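Local coordinates for protein VMB-1 (Vibrio alginolyticus, PDB 6JV4) that probably hydrolyses beta-lactam antibiotics to substituted beta-amino acids, as a subclass B1 metallo-beta-lactamase with two bound zinc ions, at residues Ser39-Ile44 and Val151-Glu156; Asp53-Thr58 and Lys62-Trp67. One frame throughout, in Å; residues are numbered along the deposited sequence.

How the contacts relate
From the N terminus, the chain first runs through S39-I44 on strand 36-45, the earlier half of contact 1, then along strand 48-52 into D53-T58 and helix 58-70, where contact 2 closes a short local loop. Contact 1 is completed only at V151-E156, 107 residues after I44, so the whole of contact 2 falls within its span. Contact 1 ties the two beta sheets together face to face; contact 2 joins the loop after strand 48-52 to the first turns of helix 58-70, which packs on the other face of strand 36-45. That strand links them, since V42 CG2 meets L64 CD1 at 3.8 Å. Their centres are about 16 Å apart.

Contact 1 of 2, residues Ser39-Ile44 and Val151-Glu156; sequences SGLVVI and VWLPNE
No flat group takes part where L41 and V43 meet L153. The one aromatic ring of the two segments, the indole of W152, leaves the other side of its strand; P154 CA sits 3.5 Å above one of its faces, offset toward the rim, and the ring of Y195 meets it with the planes at about 35°. The contact itself is aliphatic and joins strand 36-45 of the seven-stranded sheet to strand 150-153 of the five-stranded one, within the alpha-beta/beta-alpha sandwich of the metallo-beta-lactamase superfamily. L41 and L153 reach toward each other tip to tip, with CD1 of L41 3.9 Å from CD1 of L153. Both leucines carry CG anti to the carbonyl carbon and have a second torsion near 180° (chi2 179° in L41, -175° in L153), which puts CD1 of each leucine anti to its CA and points it at the other strand. V43 instead slides past L153 in the opposite direction, and its CG2 touches L153 CD1 at 4.0 Å and L153 CD2 at 4.2 Å. L153 CD1 therefore packs against L41 and V43, two side chains on the same face of their strand. The CA atoms of V43 and L153 stay 8.8 Å apart, so here the two strands meet through side chains. F160 also packs on L41, I131 and V134 on V43, and V21 and I158 on L153. With all three touching residues buried and no hydrogen bond between them, the two strands are held here by apolar side-chain packing alone, while L41 and V42 pair with I52 and Y22 of their own sheet.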
ATOM      1  N   SER A  39      -7.235  -1.160   1.415  1.00  8.73           N
ATOM      2  CA  SER A  39      -6.466  -1.769   2.512  1.00  9.04           C
ATOM      3  C   SER A  39      -5.086  -1.127   2.649  1.00  8.46           C
ATOM      4  O   SER A  39      -4.438  -0.870   1.657  1.00  8.90           O
ATOM      5  CB  SER A  39      -6.263  -3.235   2.286  1.00  9.38           C
ATOM      6  OG  SER A  39      -7.484  -3.944   2.257  1.00 10.14           O
ATOM      7  N   GLY A  40      -4.658  -0.976   3.891  1.00  8.21           N
ATOM      8  CA  GLY A  40      -3.227  -0.837   4.216  1.00  8.62           C
ATOM      9  C   GLY A  40      -2.928  -1.750   5.387  1.00  8.77           C
ATOM     10  O   GLY A  40      -3.844  -2.540   5.791  1.00  8.66           O
ATOM     11  N   LEU A  41      -1.760  -1.601   5.985  1.00  8.41           N
ATOM     12  CA  LEU A  41      -1.356  -2.452   7.112  1.00  7.99           C
ATOM     13  C   LEU A  41      -0.910  -1.600   8.298  1.00  8.33           C
ATOM     14  O   LEU A  41      -0.427  -0.481   8.129  1.00  8.92           O
ATOM     15  CB  LEU A  41      -0.277  -3.457   6.724  1.00  8.27           C
ATOM     16  CG  LEU A  41      -0.600  -4.403   5.554  1.00  8.60           C
ATOM     17  CD1 LEU A  41       0.593  -5.293   5.313  1.00  9.92           C
ATOM     18  CD2 LEU A  41      -1.821  -5.265   5.840  1.00  9.33           C
ATOM     19  N   VAL A  42      -0.972  -2.229   9.455  1.00  9.54           N
ATOM     20  CA  VAL A  42      -0.235  -1.779  10.660  1.00  9.71           C
ATOM     21  C   VAL A  42       0.683  -2.922  11.051  1.00 10.18           C
ATOM     22  O   VAL A  42       0.185  -4.063  11.166  1.00 10.44           O
ATOM     23  CB  VAL A  42      -1.157  -1.401  11.817  1.00 11.42           C
ATOM     24  CG1 VAL A  42      -0.347  -1.086  13.038  1.00 11.60           C
ATOM     25  CG2 VAL A  42      -2.079  -0.242  11.478  1.00 12.31           C
ATOM     26  N   VAL A  43       1.965  -2.629  11.121  1.00 10.46           N
ATOM     27  CA  VAL A  43       2.996  -3.630  11.485  1.00 11.18           C
ATOM     28  C   VAL A  43       3.527  -3.249  12.856  1.00 12.36           C
ATOM     29  O   VAL A  43       3.983  -2.090  13.060  1.00 12.71           O
ATOM     30  CB  VAL A  43       4.084  -3.764  10.416  1.00 11.39           C
ATOM     31  CG1 VAL A  43       5.130  -4.812  10.806  1.00 12.22           C
ATOM     32  CG2 VAL A  43       3.471  -4.111   9.081  1.00 11.53           C
ATOM     33  N   ILE A  44       3.519  -4.240  13.746  1.00 13.31           N
ATOM     34  CA  ILE A  44       3.935  -4.048  15.167  1.00 14.99           C
ATOM     35  C   ILE A  44       5.286  -4.735  15.333  1.00 14.49           C
ATOM     36  O   ILE A  44       5.401  -5.924  14.952  1.00 16.85           O
ATOM     37  CB  ILE A  44       2.886  -4.615  16.128  1.00 16.13           C
ATOM     38  CG1 ILE A  44       1.534  -3.931  15.955  1.00 19.16           C
ATOM     39  CG2 ILE A  44       3.368  -4.535  17.589  1.00 17.61           C
ATOM     40  CD1 ILE A  44       0.412  -4.688  16.568  1.00 21.71           C
ATOM     41  N   VAL A 151       5.545  -3.960  -0.428  1.00  7.36           N
ATOM     42  CA  VAL A 151       6.214  -4.109   0.881  1.00  7.65           C
ATOM     43  C   VAL A 151       6.087  -5.561   1.288  1.00  7.59           C
ATOM     44  O   VAL A 151       4.968  -6.073   1.324  1.00  8.14           O
ATOM     45  CB  VAL A 151       5.652  -3.161   1.936  1.00  7.72           C
ATOM     46  CG1 VAL A 151       6.485  -3.266   3.214  1.00  8.79           C
ATOM     47  CG2 VAL A 151       5.597  -1.729   1.412  1.00  7.94           C
ATOM     48  N   TRP A 152       7.222  -6.187   1.569  1.00  8.38           N
ATOM     49  CA  TRP A 152       7.321  -7.601   1.972  1.00  8.28           C
ATOM     50  C   TRP A 152       7.553  -7.743   3.458  1.00  8.58           C
ATOM     51  O   TRP A 152       8.393  -7.035   3.965  1.00  9.46           O
ATOM     52  CB  TRP A 152       8.484  -8.231   1.212  1.00  8.54           C
ATOM     53  CG  TRP A 152       8.811  -9.661   1.536  1.00  9.28           C
ATOM     54  CD1 TRP A 152      10.044 -10.092   1.932  1.00 10.00           C
ATOM     55  CD2 TRP A 152       8.011 -10.848   1.364  1.00  9.96           C
ATOM     56  NE1 TRP A 152      10.062 -11.460   2.045  1.00  9.76           N
ATOM     57  CE2 TRP A 152       8.821 -11.950   1.722  1.00  9.72           C
ATOM     58  CE3 TRP A 152       6.697 -11.112   0.946  1.00  9.88           C
ATOM     59  CZ2 TRP A 152       8.382 -13.270   1.594  1.00 10.26           C
ATOM     60  CZ3 TRP A 152       6.245 -12.407   0.880  1.00 10.70           C
ATOM     61  CH2 TRP A 152       7.081 -13.492   1.191  1.00 10.82           C
ATOM     62  N   LEU A 153       6.790  -8.615   4.111  1.00  8.20           N
ATOM     63  CA  LEU A 153       6.926  -8.889   5.557  1.00  9.06           C
ATOM     64  C   LEU A 153       7.470 -10.313   5.643  1.00  9.86           C
ATOM     65  O   LEU A 153       6.711 -11.265   5.536  1.00 10.49           O
ATOM     66  CB  LEU A 153       5.564  -8.752   6.230  1.00  9.90           C
ATOM     67  CG  LEU A 153       4.839  -7.429   6.014  1.00 10.19           C
ATOM     68  CD1 LEU A 153       3.538  -7.370   6.830  1.00 11.44           C
ATOM     69  CD2 LEU A 153       5.710  -6.253   6.303  1.00 10.43           C
ATOM     70  N   PRO A 154       8.810 -10.477   5.707  1.00 10.48           N
ATOM     71  CA  PRO A 154       9.421 -11.786   5.561  1.00 11.97           C
ATOM     72  C   PRO A 154       9.012 -12.755   6.676  1.00 12.21           C
ATOM     73  O   PRO A 154       8.974 -13.971   6.408  1.00 14.17           O
ATOM     74  CB  PRO A 154      10.937 -11.450   5.582  1.00 12.06           C
ATOM     75  CG  PRO A 154      11.050 -10.133   6.296  1.00 12.30           C
ATOM     76  CD  PRO A 154       9.823  -9.407   5.756  1.00 11.87           C
ATOM     77  N   ASN A 155       8.759 -12.271   7.893  1.00 12.12           N
ATOM     78  CA  ASN A 155       8.429 -13.201   9.011  1.00 14.12           C
ATOM     79  C   ASN A 155       7.101 -13.903   8.744  1.00 15.84           C
ATOM     80  O   ASN A 155       6.991 -15.100   9.095  1.00 18.52           O
ATOM     81  CB  ASN A 155       8.472 -12.499  10.366  1.00 14.63           C
ATOM     82  CG  ASN A 155       9.847 -11.931  10.616  1.00 17.53           C
ATOM     83  OD1 ASN A 155      10.826 -12.652  10.466  1.00 20.67           O
ATOM     84  ND2 ASN A 155       9.953 -10.666  10.957  1.00 21.74           N
ATOM     85  N   GLU A 156       6.100 -13.215   8.188  1.00 12.00           N
ATOM     86  CA  GLU A 156       4.740 -13.763   7.977  1.00 12.18           C
ATOM     87  C   GLU A 156       4.478 -14.178   6.517  1.00 11.04           C
ATOM     88  O   GLU A 156       3.384 -14.739   6.244  1.00 12.07           O
ATOM     89  CB  GLU A 156       3.739 -12.666   8.322  1.00 12.14           C
ATOM     90  CG  GLU A 156       3.818 -12.201   9.752  1.00 12.83           C
ATOM     91  CD  GLU A 156       4.865 -11.192  10.172  1.00 14.50           C
ATOM     92  OE1 GLU A 156       5.593 -10.652   9.307  1.00 15.09           O
ATOM     93  OE2 GLU A 156       4.991 -10.997  11.399  1.00 15.01           O
TER

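Contact 2 of 2, residues Asp53-Thr58 and Lys62-Trp67; sequences DTPWTT and KQLIEW
T58 and K62 lie at the start of helix 58-70, the helix of a beta-alpha-beta crossover between parallel strands 48-52 and 74-79, and are joined by an i to i+4 bond. K62 N donates to T58 O at 2.9 Å, a straight bond with an N-H...O angle of 166°. Beyond that bond, the lysine side chain runs over the same carbonyl, its CG 3.5 Å from T58 O. With every torsion past CG near 180°, the chain stretches outward, and its CE comes within 4.1 Å of T58 CG2. That methyl stands anti to the backbone N of T58 (chi1 of the residue -58°), which leaves OG1 beside the N, where it hydrogen-bonds to D90 OD1. This outer half of the contact is exposed. The inner half is a buried apolar touch between L64, two residues beyond K62 and on the inward side of the helix, and P55 in the loop leading to the helix; H24 of strand 21-30 packs on both. Just before the helix, T57 is the N-cap, its OG1 bonded to the amide of G60. The side chain of P55 is about 9 Å from that of the zinc ligand D86 and about 13 Å from a zinc ion. P55 and L64 cross at about a right angle, with L64 CD2 3.8 Å from P55 CG and 4.0 Å from P55 CD.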
ATOM      1  N   ASP A  53       0.623   2.584   4.075  1.00  8.63           N
ATOM      2  CA  ASP A  53      -0.487   3.420   3.565  1.00  9.33           C
ATOM      3  C   ASP A  53      -1.253   4.013   4.762  1.00 10.26           C
ATOM      4  O   ASP A  53      -1.326   3.409   5.837  1.00 10.63           O
ATOM      5  CB  ASP A  53      -1.375   2.703   2.557  1.00  8.95           C
ATOM      6  CG  ASP A  53      -0.730   2.444   1.195  1.00  9.66           C
ATOM      7  OD1 ASP A  53       0.479   2.843   0.979  1.00  9.93           O
ATOM      8  OD2 ASP A  53      -1.496   1.978   0.294  1.00 11.06           O
ATOM      9  N   THR A  54      -1.821   5.185   4.530  1.00 11.03           N
ATOM     10  CA  THR A  54      -2.809   5.779   5.448  1.00 12.29           C
ATOM     11  C   THR A  54      -4.201   5.309   5.040  1.00 12.34           C
ATOM     12  O   THR A  54      -4.491   5.080   3.849  1.00 12.73           O
ATOM     13  CB  THR A  54      -2.649   7.307   5.493  1.00 12.51           C
ATOM     14  OG1 THR A  54      -2.793   7.868   4.183  1.00 14.33           O
ATOM     15  CG2 THR A  54      -1.326   7.752   6.065  1.00 13.97           C
ATOM     16  N   PRO A  55      -5.117   5.213   6.021  1.00 11.92           N
ATOM     17  CA  PRO A  55      -6.534   5.099   5.726  1.00 12.14           C
ATOM     18  C   PRO A  55      -6.998   6.234   4.797  1.00 12.70           C
ATOM     19  O   PRO A  55      -6.378   7.295   4.749  1.00 12.19           O
ATOM     20  CB  PRO A  55      -7.185   5.234   7.107  1.00 13.18           C
ATOM     21  CG  PRO A  55      -6.145   4.637   8.008  1.00 12.97           C
ATOM     22  CD  PRO A  55      -4.847   5.214   7.482  1.00 12.57           C
ATOM     23  N   TRP A  56      -8.037   5.958   4.026  1.00 11.77           N
ATOM     24  CA  TRP A  56      -8.472   6.861   2.919  1.00 12.61           C
ATOM     25  C   TRP A  56      -9.145   8.142   3.421  1.00 15.76           C
ATOM     26  O   TRP A  56      -9.207   9.100   2.658  1.00 20.90           O
ATOM     27  CB  TRP A  56      -9.365   6.051   1.998  1.00 13.02           C
ATOM     28  CG  TRP A  56      -9.366   6.479   0.579  1.00 12.24           C
ATOM     29  CD1 TRP A  56      -8.884   7.611   0.001  1.00 12.04           C
ATOM     30  CD2 TRP A  56      -9.910   5.680  -0.479  1.00 12.39           C
ATOM     31  NE1 TRP A  56      -9.077   7.558  -1.355  1.00 13.71           N
ATOM     32  CE2 TRP A  56      -9.706   6.391  -1.666  1.00 11.61           C
ATOM     33  CE3 TRP A  56     -10.543   4.442  -0.499  1.00 13.09           C
ATOM     34  CZ2 TRP A  56     -10.113   5.885  -2.894  1.00 13.28           C
ATOM     35  CZ3 TRP A  56     -10.962   3.955  -1.721  1.00 13.51           C
ATOM     36  CH2 TRP A  56     -10.709   4.660  -2.882  1.00 13.40           C
ATOM     37  N   THR A  57      -9.437   8.268   4.696  1.00 14.17           N
ATOM     38  CA  THR A  57     -10.016   9.489   5.272  1.00 14.64           C
ATOM     39  C   THR A  57      -9.166   9.909   6.459  1.00 14.87           C
ATOM     40  O   THR A  57      -8.573   9.054   7.156  1.00 14.05           O
ATOM     41  CB  THR A  57     -11.497   9.382   5.669  1.00 18.61           C
ATOM     42  OG1 THR A  57     -11.592   8.695   6.894  1.00 17.64           O
ATOM     43  CG2 THR A  57     -12.379   8.723   4.633  1.00 21.93           C
ATOM     44  N   THR A  58      -9.086  11.212   6.659  1.00 14.07           N
ATOM     45  CA  THR A  58      -8.353  11.789   7.809  1.00 16.07           C
ATOM     46  C   THR A  58      -9.020  11.315   9.106  1.00 13.18           C
ATOM     47  O   THR A  58      -8.269  10.994  10.058  1.00 12.51           O
ATOM     48  CB  THR A  58      -8.264  13.319   7.673  1.00 17.36           C
ATOM     49  OG1 THR A  58      -7.620  13.612   6.430  1.00 16.98           O
ATOM     50  CG2 THR A  58      -7.438  13.937   8.772  1.00 18.96           C
ATOM     51  N   LYS A  62      -6.923   9.353  12.033  1.00 12.96           N
ATOM     52  CA  LYS A  62      -6.927   9.777  13.457  1.00 13.94           C
ATOM     53  C   LYS A  62      -7.433   8.625  14.330  1.00 12.82           C
ATOM     54  O   LYS A  62      -6.822   8.356  15.398  1.00 13.80           O
ATOM     55  CB  LYS A  62      -7.809  11.015  13.629  1.00 15.91           C
ATOM     56  CG  LYS A  62      -7.180  12.272  13.077  1.00 18.67           C
ATOM     57  CD  LYS A  62      -8.035  13.507  13.278  1.00 22.64           C
ATOM     58  CE  LYS A  62      -7.327  14.732  12.756  1.00 27.71           C
ATOM     59  NZ  LYS A  62      -8.046  15.975  13.122  1.00 31.80           N
ATOM     60  N   GLN A  63      -8.468   7.909  13.888  1.00 12.62           N
ATOM     61  CA  GLN A  63      -9.022   6.760  14.653  1.00 13.22           C
ATOM     62  C   GLN A  63      -7.968   5.646  14.740  1.00 14.32           C
ATOM     63  O   GLN A  63      -7.830   5.001  15.819  1.00 14.67           O
ATOM     64  CB  GLN A  63     -10.301   6.247  14.017  1.00 13.97           C
ATOM     65  CG  GLN A  63     -11.459   7.239  14.142  1.00 14.88           C
ATOM     66  CD  GLN A  63     -12.520   6.956  13.105  1.00 15.81           C
ATOM     67  OE1 GLN A  63     -12.472   5.958  12.398  1.00 17.42           O
ATOM     68  NE2 GLN A  63     -13.530   7.825  13.009  1.00 16.09           N
ATOM     69  N   LEU A  64      -7.215   5.446  13.653  1.00 13.49           N
ATOM     70  CA  LEU A  64      -6.177   4.387  13.645  1.00 13.17           C
ATOM     71  C   LEU A  64      -5.078   4.759  14.651  1.00 12.24           C
ATOM     72  O   LEU A  64      -4.626   3.857  15.393  1.00 14.22           O
ATOM     73  CB  LEU A  64      -5.597   4.231  12.239  1.00 13.09           C
ATOM     74  CG  LEU A  64      -4.570   3.103  12.108  1.00 13.06           C
ATOM     75  CD1 LEU A  64      -5.139   1.772  12.575  1.00 13.96           C
ATOM     76  CD2 LEU A  64      -4.054   3.010  10.673  1.00 13.35           C
ATOM     77  N   ILE A  65      -4.643   6.008  14.668  1.00 13.44           N
ATOM     78  CA  ILE A  65      -3.601   6.475  15.639  1.00 14.99           C
ATOM     79  C   ILE A  65      -4.128   6.270  17.065  1.00 16.64           C
ATOM     80  O   ILE A  65      -3.375   5.732  17.925  1.00 16.44           O
ATOM     81  CB  ILE A  65      -3.218   7.924  15.346  1.00 16.08           C
ATOM     82  CG1 ILE A  65      -2.385   8.003  14.062  1.00 16.81           C
ATOM     83  CG2 ILE A  65      -2.488   8.587  16.516  1.00 17.32           C
ATOM     84  CD1 ILE A  65      -2.314   9.377  13.502  1.00 17.90           C
ATOM     85  N   GLU A  66      -5.392   6.590  17.320  1.00 18.39           N
ATOM     86  CA  GLU A  66      -5.995   6.393  18.678  1.00 20.92           C
ATOM     87  C   GLU A  66      -5.937   4.910  19.038  1.00 18.27           C
ATOM     88  O   GLU A  66      -5.573   4.569  20.190  1.00 19.35           O
ATOM     89  CB  GLU A  66      -7.441   6.913  18.741  1.00 24.87           C
ATOM     90  CG  GLU A  66      -7.545   8.420  18.731  1.00 34.11           C
ATOM     91  CD  GLU A  66      -8.878   9.015  18.271  1.00 45.19           C
ATOM     92  OE1 GLU A  66      -8.887  10.238  17.916  1.00 52.55           O
ATOM     93  OE2 GLU A  66      -9.912   8.271  18.258  1.00 51.78           O
ATOM     94  N   TRP A  67      -6.313   4.022  18.123  1.00 16.83           N
ATOM     95  CA  TRP A  67      -6.342   2.562  18.385  1.00 17.19           C
ATOM     96  C   TRP A  67      -4.944   2.056  18.683  1.00 17.25           C
ATOM     97  O   TRP A  67      -4.795   1.284  19.661  1.00 17.35           O
ATOM     98  CB  TRP A  67      -6.936   1.804  17.210  1.00 18.18           C
ATOM     99  CG  TRP A  67      -6.925   0.321  17.362  1.00 20.25           C
ATOM    100  CD1 TRP A  67      -7.878  -0.456  17.951  1.00 21.71           C
ATOM    101  CD2 TRP A  67      -5.953  -0.584  16.810  1.00 20.25           C
ATOM    102  NE1 TRP A  67      -7.557  -1.784  17.815  1.00 22.64           N
ATOM    103  CE2 TRP A  67      -6.373  -1.891  17.137  1.00 22.60           C
ATOM    104  CE3 TRP A  67      -4.753  -0.413  16.121  1.00 21.75           C
ATOM    105  CZ2 TRP A  67      -5.652  -3.024  16.762  1.00 24.55           C
ATOM    106  CZ3 TRP A  67      -4.030  -1.534  15.766  1.00 23.05           C
ATOM    107  CH2 TRP A  67      -4.466  -2.817  16.096  1.00 24.08           C
TER